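Local coordinates for protein similar to yteR (Bacilus subtilis) (Clostridium acetobutylicum, PDB 4WU0) that is a glycoside hydrolase of family GH105 that probably cleaves unsaturated rhamnogalacturonan fragments of pectin, at residues Q2-L7 with G349-A354; P110-K113 with F117-K120; G255-N260 with G330-Y335. All blocks are in the same frame, centred on the assembly; numbering follows the deposited sequence.

Interaction 1 of 3, residues Q2-L7 with G349-A354; sequences QKYSKL and GPFLLA
In what is probably an (alpha/alpha)6 six-hairpin fold, as in the clan to which this glycosidase belongs, the first and last helices meet through Tyr-4 and Ser-5 at the start of helix 4-14 and Phe-351 and Leu-352 in the middle of helix 345-360. The approach is close: the CA atoms of Ser-5 and Leu-352 lie 5.0 Å apart, consistent with the small side chain of Ser-5, whose CB stands 4.2 Å from the carbonyl oxygen of Leu-352. No hydrogen bond joins the two segments, so the touching is van der Waals in kind. Leu-352 puts its CD2 methyl 3.3 Å from Ser-5 O, the tip of an aliphatic branch laid against a backbone carbonyl in the first turn. Beside it, Phe-351 has CG anti to the backbone N (chi1 -179°), which sends the ring's far rim across the gap. There CE2 and CZ of Phe-351 share one partner, Tyr-4 CB, with the CE2 to CB distance at 4.0 Å. The tyrosine ring is also covered from within its own segment, Gln-2 CG resting over one face, 4.1 Å above its plane. The serine hydroxyl, which has no hydrogen-bonding partner in 349-354, is satisfied by Trp-40 NE1 and by Glu-359 OE1, the latter two turns beyond Leu-352 on helix 345-360. Around this pairing the barrel helices close in: Tyr-295 and Ile-299 of helix 288-302 touch both Tyr-4 and Phe-351, Val-37 of helix 25-41 meets Ser-5, and Ser-268 of helix 264-279 lies against Phe-351.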
ATOM      1  N   GLN A   2       4.915   4.334 -24.975  1.00 29.64           N
ATOM      2  CA  GLN A   2       3.525   3.978 -24.663  1.00 37.80           C
ATOM      3  C   GLN A   2       3.239   4.208 -23.179  1.00 24.29           C
ATOM      4  O   GLN A   2       3.934   3.660 -22.338  1.00 26.47           O
ATOM      5  CB  GLN A   2       3.269   2.515 -25.012  1.00 42.60           C
ATOM      6  CG  GLN A   2       1.909   1.998 -24.560  1.00 42.42           C
ATOM      7  CD  GLN A   2       1.414   0.807 -25.377  1.00 45.60           C
ATOM      8  OE1 GLN A   2       1.994  -0.280 -25.341  1.00 49.69           O
ATOM      9  NE2 GLN A   2       0.332   1.015 -26.119  1.00 37.50           N
ATOM     10  N   LYS A   3       2.219   5.011 -22.867  1.00 23.03           N
ATOM     11  CA  LYS A   3       1.952   5.390 -21.480  1.00 18.85           C
ATOM     12  C   LYS A   3       0.978   4.401 -20.864  1.00 17.17           C
ATOM     13  O   LYS A   3      -0.244   4.456 -21.079  1.00 20.31           O
ATOM     14  CB  LYS A   3       1.441   6.822 -21.389  1.00 22.42           C
ATOM     15  CG  LYS A   3       2.463   7.823 -21.943  1.00 24.34           C
ATOM     16  CD  LYS A   3       2.090   9.268 -21.711  1.00 29.04           C
ATOM     17  CE  LYS A   3       2.272   9.689 -20.264  1.00 33.70           C
ATOM     18  NZ  LYS A   3       2.286  11.188 -20.128  1.00 30.37           N
ATOM     19  N   TYR A   4       1.542   3.491 -20.084  1.00 15.93           N
ATOM     20  CA  TYR A   4       0.758   2.441 -19.462  1.00 15.76           C
ATOM     21  C   TYR A   4      -0.203   2.948 -18.406  1.00 14.84           C
ATOM     22  O   TYR A   4      -1.170   2.255 -18.076  1.00 15.47           O
ATOM     23  CB  TYR A   4       1.662   1.348 -18.877  1.00 16.59           C
ATOM     24  CG  TYR A   4       2.216   0.425 -19.938  1.00 16.86           C
ATOM     25  CD1 TYR A   4       3.379   0.732 -20.612  1.00 18.32           C
ATOM     26  CD2 TYR A   4       1.552  -0.735 -20.274  1.00 18.70           C
ATOM     27  CE1 TYR A   4       3.878  -0.096 -21.605  1.00 20.81           C
ATOM     28  CE2 TYR A   4       2.045  -1.579 -21.255  1.00 17.20           C
ATOM     29  CZ  TYR A   4       3.208  -1.250 -21.912  1.00 19.45           C
ATOM     30  OH  TYR A   4       3.692  -2.077 -22.883  1.00 20.87           O
ATOM     31  N   SER A   5       0.018   4.143 -17.851  1.00 14.97           N
ATOM     32  CA  SER A   5      -0.928   4.611 -16.825  1.00 14.93           C
ATOM     33  C   SER A   5      -2.327   4.782 -17.433  1.00 15.45           C
ATOM     34  O   SER A   5      -3.347   4.321 -16.880  1.00 14.89           O
ATOM     35  CB  SER A   5      -0.466   5.926 -16.156  1.00 14.43           C
ATOM     36  OG  SER A   5      -0.377   6.964 -17.099  1.00 16.96           O
ATOM     37  N   LYS A   6      -2.370   5.416 -18.592  1.00 14.32           N
ATOM     38  CA  LYS A   6      -3.648   5.628 -19.282  1.00 16.56           C
ATOM     39  C   LYS A   6      -4.188   4.320 -19.868  1.00 15.80           C
ATOM     40  O   LYS A   6      -5.385   4.034 -19.782  1.00 15.85           O
ATOM     41  CB  LYS A   6      -3.496   6.662 -20.391  1.00 17.96           C
ATOM     42  CG  LYS A   6      -4.768   6.873 -21.205  1.00 17.59           C
ATOM     43  CD  LYS A   6      -4.574   7.947 -22.284  1.00 23.08           C
ATOM     44  CE  LYS A   6      -5.868   8.198 -23.039  1.00 31.43           C
ATOM     45  NZ  LYS A   6      -5.664   9.256 -24.072  1.00 56.30           N
ATOM     46  N   LEU A   7      -3.315   3.526 -20.468  1.00 14.94           N
ATOM     47  CA  LEU A   7      -3.751   2.283 -21.062  1.00 15.22           C
ATOM     48  C   LEU A   7      -4.367   1.377 -19.996  1.00 14.57           C
ATOM     49  O   LEU A   7      -5.392   0.753 -20.218  1.00 15.31           O
ATOM     50  CB  LEU A   7      -2.588   1.575 -21.776  1.00 15.81           C
ATOM     51  CG  LEU A   7      -2.922   0.255 -22.474  1.00 16.99           C
ATOM     52  CD1 LEU A   7      -4.041   0.401 -23.499  1.00 18.91           C
ATOM     53  CD2 LEU A   7      -1.678  -0.359 -23.120  1.00 21.11           C
ATOM     54  N   GLY A 349      -3.729  -0.901  -8.753  1.00 12.02           N
ATOM     55  CA  GLY A 349      -3.416   0.419  -8.225  1.00 12.26           C
ATOM     56  C   GLY A 349      -1.933   0.719  -8.217  1.00 12.28           C
ATOM     57  O   GLY A 349      -1.497   1.738  -8.743  1.00 12.54           O
ATOM     58  N   PRO A 350      -1.137  -0.161  -7.589  1.00 12.09           N
ATOM     59  CA  PRO A 350       0.312   0.061  -7.584  1.00 12.18           C
ATOM     60  C   PRO A 350       0.904   0.094  -8.980  1.00 12.24           C
ATOM     61  O   PRO A 350       1.834   0.857  -9.223  1.00 12.89           O
ATOM     62  CB  PRO A 350       0.837  -1.139  -6.778  1.00 13.66           C
ATOM     63  CG  PRO A 350      -0.288  -1.424  -5.826  1.00 13.78           C
ATOM     64  CD  PRO A 350      -1.539  -1.198  -6.614  1.00 13.07           C
ATOM     65  N   PHE A 351       0.384  -0.711  -9.896  1.00 12.40           N
ATOM     66  CA  PHE A 351       0.885  -0.657 -11.273  1.00 14.21           C
ATOM     67  C   PHE A 351       0.592   0.701 -11.930  1.00 12.55           C
ATOM     68  O   PHE A 351       1.449   1.285 -12.595  1.00 12.83           O
ATOM     69  CB  PHE A 351       0.348  -1.800 -12.137  1.00 13.03           C
ATOM     70  CG  PHE A 351       0.875  -1.743 -13.538  1.00 15.37           C
ATOM     71  CD1 PHE A 351       2.138  -2.201 -13.819  1.00 16.21           C
ATOM     72  CD2 PHE A 351       0.146  -1.142 -14.552  1.00 15.00           C
ATOM     73  CE1 PHE A 351       2.667  -2.092 -15.116  1.00 17.38           C
ATOM     74  CE2 PHE A 351       0.661  -1.056 -15.835  1.00 16.76           C
ATOM     75  CZ  PHE A 351       1.938  -1.535 -16.102  1.00 15.41           C
ATOM     76  N   LEU A 352      -0.608   1.234 -11.744  1.00 13.03           N
ATOM     77  CA  LEU A 352      -0.918   2.566 -12.238  1.00 12.96           C
ATOM     78  C   LEU A 352       0.016   3.612 -11.659  1.00 13.23           C
ATOM     79  O   LEU A 352       0.489   4.501 -12.371  1.00 13.60           O
ATOM     80  CB  LEU A 352      -2.340   2.944 -11.832  1.00 14.56           C
ATOM     81  CG  LEU A 352      -3.484   2.255 -12.563  1.00 15.88           C
ATOM     82  CD1 LEU A 352      -4.786   2.431 -11.781  1.00 17.26           C
ATOM     83  CD2 LEU A 352      -3.602   2.864 -13.955  1.00 14.34           C
ATOM     84  N   LEU A 353       0.246   3.530 -10.343  1.00 13.14           N
ATOM     85  CA  LEU A 353       1.096   4.500  -9.659  1.00 13.49           C
ATOM     86  C   LEU A 353       2.552   4.416 -10.110  1.00 14.33           C
ATOM     87  O   LEU A 353       3.200   5.446 -10.330  1.00 14.09           O
ATOM     88  CB  LEU A 353       0.992   4.331  -8.129  1.00 13.43           C
ATOM     89  CG  LEU A 353      -0.396   4.645  -7.572  1.00 13.46           C
ATOM     90  CD1 LEU A 353      -0.528   4.175  -6.114  1.00 19.73           C
ATOM     91  CD2 LEU A 353      -0.676   6.147  -7.644  1.00 16.15           C
ATOM     92  N   ALA A 354       3.071   3.196 -10.238  1.00 13.78           N
ATOM     93  CA  ALA A 354       4.422   3.014 -10.761  1.00 14.29           C
ATOM     94  C   ALA A 354       4.525   3.567 -12.168  1.00 13.83           C
ATOM     95  O   ALA A 354       5.527   4.182 -12.524  1.00 14.26           O
ATOM     96  CB  ALA A 354       4.792   1.526 -10.742  1.00 14.72           C
TER

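Interaction 2 of 3, residues P110-K113 with F117-K120; sequences PRTK and FWHK
Pro-110 and Trp-118 form the largest part of this contact, a proline-aromatic CH-pi pair in the loop between helix 93-108 and strand 126-128. Pro-110 CB sits over the six-membered ring of Trp-118, 3.6 Å from its centroid and 18° off the normal, while CG presses toward the rim, 3.3 Å from CE3. The backbones reinforce this pairing: Trp-118 N donates to Pro-110 O at 2.9 Å with an N-H...O angle of 162°, and the same oxygen receives a CA-H...O contact from Phe-117 CA at 3.5 Å. They flank the single beta bridge pairing Arg-111 with Phe-117. Further along, Thr-112 CG2 passes Trp-118 CD1 at 3.9 Å. The Arg-111 chain is extended from CG to NE, which carries the guanidinium alongside Phe-117. There Phe-117 CE1 lies over one guanidinium face, 3.4 Å from NH2; with the planes 52° apart this is no flat stack. A second shell sets these groups. Gln-158 OE1 accepts from Phe-117 N, and within the bend Thr-112 OG1 accepts from Val-116 N. The chemistry thus differs along the contact: a backbone hydrogen bond and CH-pi packing join Pro-110 to Trp-118, whereas the salt bridge from Asp-154 to NH2 and the bond from NH1 to Asn-115 O hold the guanidinium in place against Phe-117.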
ATOM      1  N   PRO A 110      -7.523   1.225  19.009  1.00 16.76           N
ATOM      2  CA  PRO A 110      -6.622   0.685  20.029  1.00 17.46           C
ATOM      3  C   PRO A 110      -5.167   0.659  19.600  1.00 16.99           C
ATOM      4  O   PRO A 110      -4.866   0.492  18.416  1.00 16.13           O
ATOM      5  CB  PRO A 110      -7.160  -0.737  20.278  1.00 18.01           C
ATOM      6  CG  PRO A 110      -7.932  -1.074  19.041  1.00 21.58           C
ATOM      7  CD  PRO A 110      -8.521   0.233  18.581  1.00 18.31           C
ATOM      8  N   ARG A 111      -4.283   0.810  20.578  1.00 17.95           N
ATOM      9  CA  ARG A 111      -2.850   0.915  20.324  1.00 17.84           C
ATOM     10  C   ARG A 111      -2.039  -0.052  21.167  1.00 18.76           C
ATOM     11  O   ARG A 111      -2.464  -0.465  22.255  1.00 19.68           O
ATOM     12  CB  ARG A 111      -2.376   2.330  20.610  1.00 19.65           C
ATOM     13  CG  ARG A 111      -2.880   3.354  19.614  1.00 21.41           C
ATOM     14  CD  ARG A 111      -2.652   4.730  20.138  1.00 23.25           C
ATOM     15  NE  ARG A 111      -3.202   5.818  19.322  1.00 22.22           N
ATOM     16  CZ  ARG A 111      -2.499   6.592  18.499  1.00 22.14           C
ATOM     17  NH1 ARG A 111      -1.201   6.383  18.298  1.00 19.53           N
ATOM     18  NH2 ARG A 111      -3.106   7.593  17.866  1.00 19.78           N
ATOM     19  N   THR A 112      -0.860  -0.399  20.658  1.00 18.48           N
ATOM     20  CA  THR A 112       0.080  -1.240  21.390  1.00 19.48           C
ATOM     21  C   THR A 112       0.709  -0.446  22.520  1.00 21.08           C
ATOM     22  O   THR A 112       0.458   0.761  22.670  1.00 22.09           O
ATOM     23  CB  THR A 112       1.222  -1.720  20.496  1.00 19.30           C
ATOM     24  OG1 THR A 112       1.979  -0.578  20.082  1.00 19.76           O
ATOM     25  CG2 THR A 112       0.691  -2.446  19.276  1.00 18.38           C
ATOM     26  N   LYS A 113       1.524  -1.113  23.321  1.00 21.86           N
ATOM     27  CA  LYS A 113       2.165  -0.465  24.463  1.00 23.81           C
ATOM     28  C   LYS A 113       3.051   0.708  24.018  1.00 23.67           C
ATOM     29  O   LYS A 113       3.286   1.652  24.785  1.00 25.58           O
ATOM     30  CB  LYS A 113       2.965  -1.487  25.283  1.00 27.60           C
ATOM     31  CG  LYS A 113       4.248  -1.937  24.621  1.00 42.38           C
ATOM     32  CD  LYS A 113       5.071  -2.951  25.455  1.00 55.26           C
ATOM     33  CE  LYS A 113       4.304  -4.223  25.801  1.00 53.58           C
ATOM     34  NZ  LYS A 113       5.216  -5.309  26.285  1.00 51.71           N
ATOM     35  N   PHE A 117      -1.050   1.757  16.237  1.00 15.27           N
ATOM     36  CA  PHE A 117      -2.381   1.193  16.001  1.00 14.85           C
ATOM     37  C   PHE A 117      -2.324  -0.346  15.869  1.00 15.00           C
ATOM     38  O   PHE A 117      -1.535  -0.891  15.079  1.00 16.51           O
ATOM     39  CB  PHE A 117      -2.963   1.725  14.688  1.00 13.99           C
ATOM     40  CG  PHE A 117      -3.176   3.225  14.640  1.00 15.02           C
ATOM     41  CD1 PHE A 117      -3.805   3.901  15.676  1.00 16.73           C
ATOM     42  CD2 PHE A 117      -2.793   3.939  13.518  1.00 18.14           C
ATOM     43  CE1 PHE A 117      -4.017   5.281  15.599  1.00 19.02           C
ATOM     44  CE2 PHE A 117      -3.006   5.300  13.424  1.00 22.75           C
ATOM     45  CZ  PHE A 117      -3.618   5.973  14.466  1.00 17.88           C
ATOM     46  N   TRP A 118      -3.190  -1.032  16.591  1.00 14.77           N
ATOM     47  CA  TRP A 118      -3.487  -2.420  16.283  1.00 14.62           C
ATOM     48  C   TRP A 118      -4.001  -2.521  14.840  1.00 16.03           C
ATOM     49  O   TRP A 118      -4.737  -1.666  14.359  1.00 15.28           O
ATOM     50  CB  TRP A 118      -4.614  -2.954  17.158  1.00 15.37           C
ATOM     51  CG  TRP A 118      -4.321  -3.117  18.604  1.00 17.12           C
ATOM     52  CD1 TRP A 118      -3.146  -2.850  19.258  1.00 17.35           C
ATOM     53  CD2 TRP A 118      -5.225  -3.619  19.592  1.00 17.59           C
ATOM     54  NE1 TRP A 118      -3.272  -3.154  20.595  1.00 18.54           N
ATOM     55  CE2 TRP A 118      -4.545  -3.608  20.831  1.00 18.54           C
ATOM     56  CE3 TRP A 118      -6.555  -4.054  19.553  1.00 19.54           C
ATOM     57  CZ2 TRP A 118      -5.137  -4.049  22.006  1.00 19.61           C
ATOM     58  CZ3 TRP A 118      -7.151  -4.481  20.727  1.00 22.27           C
ATOM     59  CH2 TRP A 118      -6.445  -4.470  21.941  1.00 22.35           C
ATOM     60  N   HIS A 119      -3.632  -3.590  14.162  1.00 15.95           N
ATOM     61  CA  HIS A 119      -4.093  -3.787  12.798  1.00 14.03           C
ATOM     62  C   HIS A 119      -5.645  -3.807  12.718  1.00 14.76           C
ATOM     63  O   HIS A 119      -6.252  -3.136  11.853  1.00 14.46           O
ATOM     64  CB  HIS A 119      -3.509  -5.065  12.227  1.00 13.21           C
ATOM     65  CG  HIS A 119      -3.709  -5.159  10.759  1.00 14.78           C
ATOM     66  ND1 HIS A 119      -3.190  -4.213   9.900  1.00 15.37           N
ATOM     67  CD2 HIS A 119      -4.427  -6.017  10.000  1.00 17.97           C
ATOM     68  CE1 HIS A 119      -3.573  -4.494   8.668  1.00 12.43           C
ATOM     69  NE2 HIS A 119      -4.320  -5.584   8.703  1.00 15.76           N
ATOM     70  N   LYS A 120      -6.290  -4.560  13.608  1.00 14.87           N
ATOM     71  CA  LYS A 120      -7.741  -4.541  13.730  1.00 14.88           C
ATOM     72  C   LYS A 120      -8.097  -4.889  15.170  1.00 15.71           C
ATOM     73  O   LYS A 120      -7.297  -5.499  15.887  1.00 16.79           O
ATOM     74  CB  LYS A 120      -8.446  -5.577  12.840  1.00 14.99           C
ATOM     75  CG  LYS A 120      -8.097  -5.529  11.358  1.00 14.38           C
ATOM     76  CD  LYS A 120      -8.940  -6.524  10.555  1.00 15.99           C
ATOM     77  CE  LYS A 120      -8.522  -6.537   9.093  1.00 15.25           C
ATOM     78  NZ  LYS A 120      -9.355  -7.482   8.322  1.00 19.29           N
TER

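Interaction 3 of 3, residues G255-N260 with G330-Y335; sequences GERKGN and GSFAYY
Arg-257 lies flat on Phe-332, pairing a type II beta turn (Arg-257 to Asn-260) with the first turn of helix 332-337 at the surface of the presumed (alpha/alpha)6 barrel. In this arginine-aromatic stack the aliphatic part and the guanidinium of Arg-257 both cover the ring.

The cation-pi component comes first. Guanidinium and ring planes are only 7° apart, with the Arg-257 CZ atom 3.9 Å from the centroid of Phe-332, and NE is 3.4 Å from CD2. The charged end overlies CG and CB of the phenylalanine, because the two side chains slide past each other in opposite directions. CH-pi contact follows: Arg-257 CD stands 3.6 Å from the ring centroid, 9° off the normal, and CG rides over CZ. With CG anti to the backbone N (chi1 -173°) and the chain extended to NE, the arginine can lie along the ring from its far rim to its root. Its NH2 also has a long, weak ion pair with Glu-254.

Capping interactions start the helix that carries the ring. Ser-331, the N-cap, accepts from Tyr-334 N through OG at 3.1 Å, and Asp-329 also bonds that hydroxyl.

On the other side of the contact, the turn is shaped by its own backbone bond, Asn-260 N donating to Arg-257 O at 3.0 Å, with Gly-259 at its third position. Its remaining contacts with the ring are van der Waals in kind. Asn-260 CB touches Phe-332 CZ, while its ND2 is held by the carbonyls of Glu-254 and Val-251. At the ring edge, in plane, Lys-258 O lies 3.4 Å from Phe-332 CE2.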
ATOM      1  N   GLY A 255      13.717 -17.111  -3.387  1.00 19.03           N
ATOM      2  CA  GLY A 255      13.459 -17.235  -4.814  1.00 24.78           C
ATOM      3  C   GLY A 255      13.751 -18.593  -5.443  1.00 24.74           C
ATOM      4  O   GLY A 255      13.164 -18.944  -6.458  1.00 27.03           O
ATOM      5  N   GLU A 256      14.664 -19.351  -4.848  1.00 23.83           N
ATOM      6  CA  GLU A 256      15.059 -20.654  -5.399  1.00 27.32           C
ATOM      7  C   GLU A 256      14.134 -21.788  -4.954  1.00 29.42           C
ATOM      8  O   GLU A 256      14.296 -22.916  -5.378  1.00 31.10           O
ATOM      9  CB  GLU A 256      16.487 -21.003  -4.971  1.00 37.23           C
ATOM     10  CG  GLU A 256      17.585 -20.328  -5.763  1.00 46.55           C
ATOM     11  CD  GLU A 256      18.943 -20.970  -5.505  1.00 55.42           C
ATOM     12  OE1 GLU A 256      19.388 -21.789  -6.341  1.00 61.96           O
ATOM     13  OE2 GLU A 256      19.558 -20.670  -4.458  1.00 58.16           O
ATOM     14  N   ARG A 257      13.158 -21.489  -4.106  1.00 19.32           N
ATOM     15  CA  ARG A 257      12.346 -22.536  -3.488  1.00 17.42           C
ATOM     16  C   ARG A 257      11.108 -22.862  -4.324  1.00 21.25           C
ATOM     17  O   ARG A 257      10.349 -21.970  -4.711  1.00 19.70           O
ATOM     18  CB  ARG A 257      11.955 -22.084  -2.081  1.00 20.64           C
ATOM     19  CG  ARG A 257      11.270 -23.119  -1.282  1.00 23.81           C
ATOM     20  CD  ARG A 257      11.304 -22.712   0.183  1.00 27.09           C
ATOM     21  NE  ARG A 257      10.567 -23.660   1.002  1.00 27.52           N
ATOM     22  CZ  ARG A 257      10.364 -23.497   2.301  1.00 26.14           C
ATOM     23  NH1 ARG A 257       9.676 -24.392   2.982  1.00 38.23           N
ATOM     24  NH2 ARG A 257      10.835 -22.425   2.909  1.00 26.69           N
ATOM     25  N   LYS A 258      10.919 -24.150  -4.609  1.00 19.73           N
ATOM     26  CA  LYS A 258       9.789 -24.598  -5.414  1.00 19.51           C
ATOM     27  C   LYS A 258       8.471 -24.093  -4.837  1.00 20.54           C
ATOM     28  O   LYS A 258       8.228 -24.218  -3.642  1.00 20.28           O
ATOM     29  CB  LYS A 258       9.751 -26.123  -5.473  1.00 25.34           C
ATOM     30  CG  LYS A 258      10.876 -26.723  -6.264  1.00 36.80           C
ATOM     31  CD  LYS A 258      10.653 -26.510  -7.743  1.00 40.32           C
ATOM     32  CE  LYS A 258      11.935 -26.697  -8.513  1.00 47.79           C
ATOM     33  NZ  LYS A 258      11.830 -27.836  -9.421  1.00 39.89           N
ATOM     34  N   GLY A 259       7.631 -23.542  -5.707  1.00 18.73           N
ATOM     35  CA  GLY A 259       6.365 -22.983  -5.306  1.00 19.81           C
ATOM     36  C   GLY A 259       6.387 -21.468  -5.311  1.00 19.04           C
ATOM     37  O   GLY A 259       5.349 -20.829  -5.505  1.00 15.41           O
ATOM     38  N   ASN A 260       7.560 -20.871  -5.083  1.00 15.04           N
ATOM     39  CA  ASN A 260       7.627 -19.410  -5.029  1.00 13.62           C
ATOM     40  C   ASN A 260       7.420 -18.875  -6.434  1.00 14.52           C
ATOM     41  O   ASN A 260       7.603 -19.610  -7.411  1.00 15.27           O
ATOM     42  CB  ASN A 260       8.983 -18.951  -4.487  1.00 14.09           C
ATOM     43  CG  ASN A 260       8.924 -17.608  -3.769  1.00 14.32           C
ATOM     44  OD1 ASN A 260       7.932 -16.878  -3.821  1.00 13.71           O
ATOM     45  ND2 ASN A 260      10.020 -17.272  -3.094  1.00 15.79           N
ATOM     46  N   GLY A 330       1.413 -18.338   8.416  1.00 16.66           N
ATOM     47  CA  GLY A 330       2.518 -17.550   7.902  1.00 17.30           C
ATOM     48  C   GLY A 330       3.698 -18.366   7.419  1.00 14.65           C
ATOM     49  O   GLY A 330       4.764 -17.815   7.113  1.00 14.58           O
ATOM     50  N   SER A 331       3.502 -19.675   7.289  1.00 15.64           N
ATOM     51  CA  SER A 331       4.529 -20.541   6.725  1.00 16.93           C
ATOM     52  C   SER A 331       4.685 -20.318   5.228  1.00 14.33           C
ATOM     53  O   SER A 331       3.839 -19.709   4.575  1.00 14.85           O
ATOM     54  CB  SER A 331       4.182 -22.009   6.951  1.00 17.79           C
ATOM     55  OG  SER A 331       3.001 -22.355   6.235  1.00 15.32           O
ATOM     56  N   PHE A 332       5.776 -20.837   4.681  1.00 15.83           N
ATOM     57  CA  PHE A 332       5.988 -20.777   3.244  1.00 14.03           C
ATOM     58  C   PHE A 332       4.811 -21.426   2.510  1.00 14.50           C
ATOM     59  O   PHE A 332       4.250 -20.857   1.559  1.00 14.55           O
ATOM     60  CB  PHE A 332       7.321 -21.445   2.883  1.00 15.66           C
ATOM     61  CG  PHE A 332       7.632 -21.454   1.405  1.00 14.87           C
ATOM     62  CD1 PHE A 332       8.220 -20.361   0.794  1.00 15.48           C
ATOM     63  CD2 PHE A 332       7.319 -22.564   0.627  1.00 15.80           C
ATOM     64  CE1 PHE A 332       8.480 -20.361  -0.559  1.00 16.10           C
ATOM     65  CE2 PHE A 332       7.602 -22.581  -0.728  1.00 14.21           C
ATOM     66  CZ  PHE A 332       8.184 -21.467  -1.320  1.00 14.80           C
ATOM     67  N   ALA A 333       4.415 -22.615   2.952  1.00 16.20           N
ATOM     68  CA  ALA A 333       3.280 -23.298   2.331  1.00 14.06           C
ATOM     69  C   ALA A 333       2.030 -22.432   2.370  1.00 13.72           C
ATOM     70  O   ALA A 333       1.297 -22.352   1.383  1.00 14.92           O
ATOM     71  CB  ALA A 333       3.047 -24.661   2.974  1.00 15.57           C
ATOM     72  N   TYR A 334       1.802 -21.747   3.490  1.00 14.42           N
ATOM     73  CA  TYR A 334       0.672 -20.842   3.599  1.00 14.25           C
ATOM     74  C   TYR A 334       0.739 -19.738   2.524  1.00 13.84           C
ATOM     75  O   TYR A 334      -0.257 -19.471   1.854  1.00 13.49           O
ATOM     76  CB  TYR A 334       0.520 -20.212   5.017  1.00 13.64           C
ATOM     77  CG  TYR A 334      -0.405 -19.048   4.888  1.00 13.37           C
ATOM     78  CD1 TYR A 334      -1.769 -19.253   4.644  1.00 14.35           C
ATOM     79  CD2 TYR A 334       0.089 -17.749   4.848  1.00 16.08           C
ATOM     80  CE1 TYR A 334      -2.609 -18.201   4.382  1.00 13.20           C
ATOM     81  CE2 TYR A 334      -0.758 -16.677   4.589  1.00 13.79           C
ATOM     82  CZ  TYR A 334      -2.086 -16.910   4.344  1.00 14.62           C
ATOM     83  OH  TYR A 334      -2.902 -15.842   4.071  1.00 16.71           O
ATOM     84  N   TYR A 335       1.884 -19.075   2.369  1.00 13.79           N
ATOM     85  CA  TYR A 335       1.945 -17.953   1.425  1.00 14.56           C
ATOM     86  C   TYR A 335       1.763 -18.427  -0.013  1.00 14.23           C
ATOM     87  O   TYR A 335       1.223 -17.703  -0.832  1.00 15.02           O
ATOM     88  CB  TYR A 335       3.232 -17.143   1.574  1.00 12.88           C
ATOM     89  CG  TYR A 335       3.194 -16.200   2.749  1.00 13.02           C
ATOM     90  CD1 TYR A 335       2.477 -15.007   2.687  1.00 13.83           C
ATOM     91  CD2 TYR A 335       3.846 -16.506   3.945  1.00 15.33           C
ATOM     92  CE1 TYR A 335       2.428 -14.145   3.758  1.00 12.65           C
ATOM     93  CE2 TYR A 335       3.798 -15.651   5.011  1.00 14.74           C
ATOM     94  CZ  TYR A 335       3.084 -14.474   4.930  1.00 13.96           C
ATOM     95  OH  TYR A 335       3.020 -13.598   6.005  1.00 14.23           O
TER

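Starting at the N terminus, helix 4-14 is met by helix 345-360 at the far end of the chain, so interaction 1 closes almost the entire chain into one loop and ties first helix to last. Both other contacts nest inside it. Interaction 2 closes a short local bend in the loop between helix 93-108 and strand 126-128, and is complete before interaction 3 opens. Interaction 3 then joins the loop ahead of helix 264-279 to helix 332-337 across 69 intervening residues. None cross, and none touch; even interactions 2 and 3 keep their nearest atoms about 11 Å apart. Interactions 1 and 2 lie on opposite sides of the chain's centre.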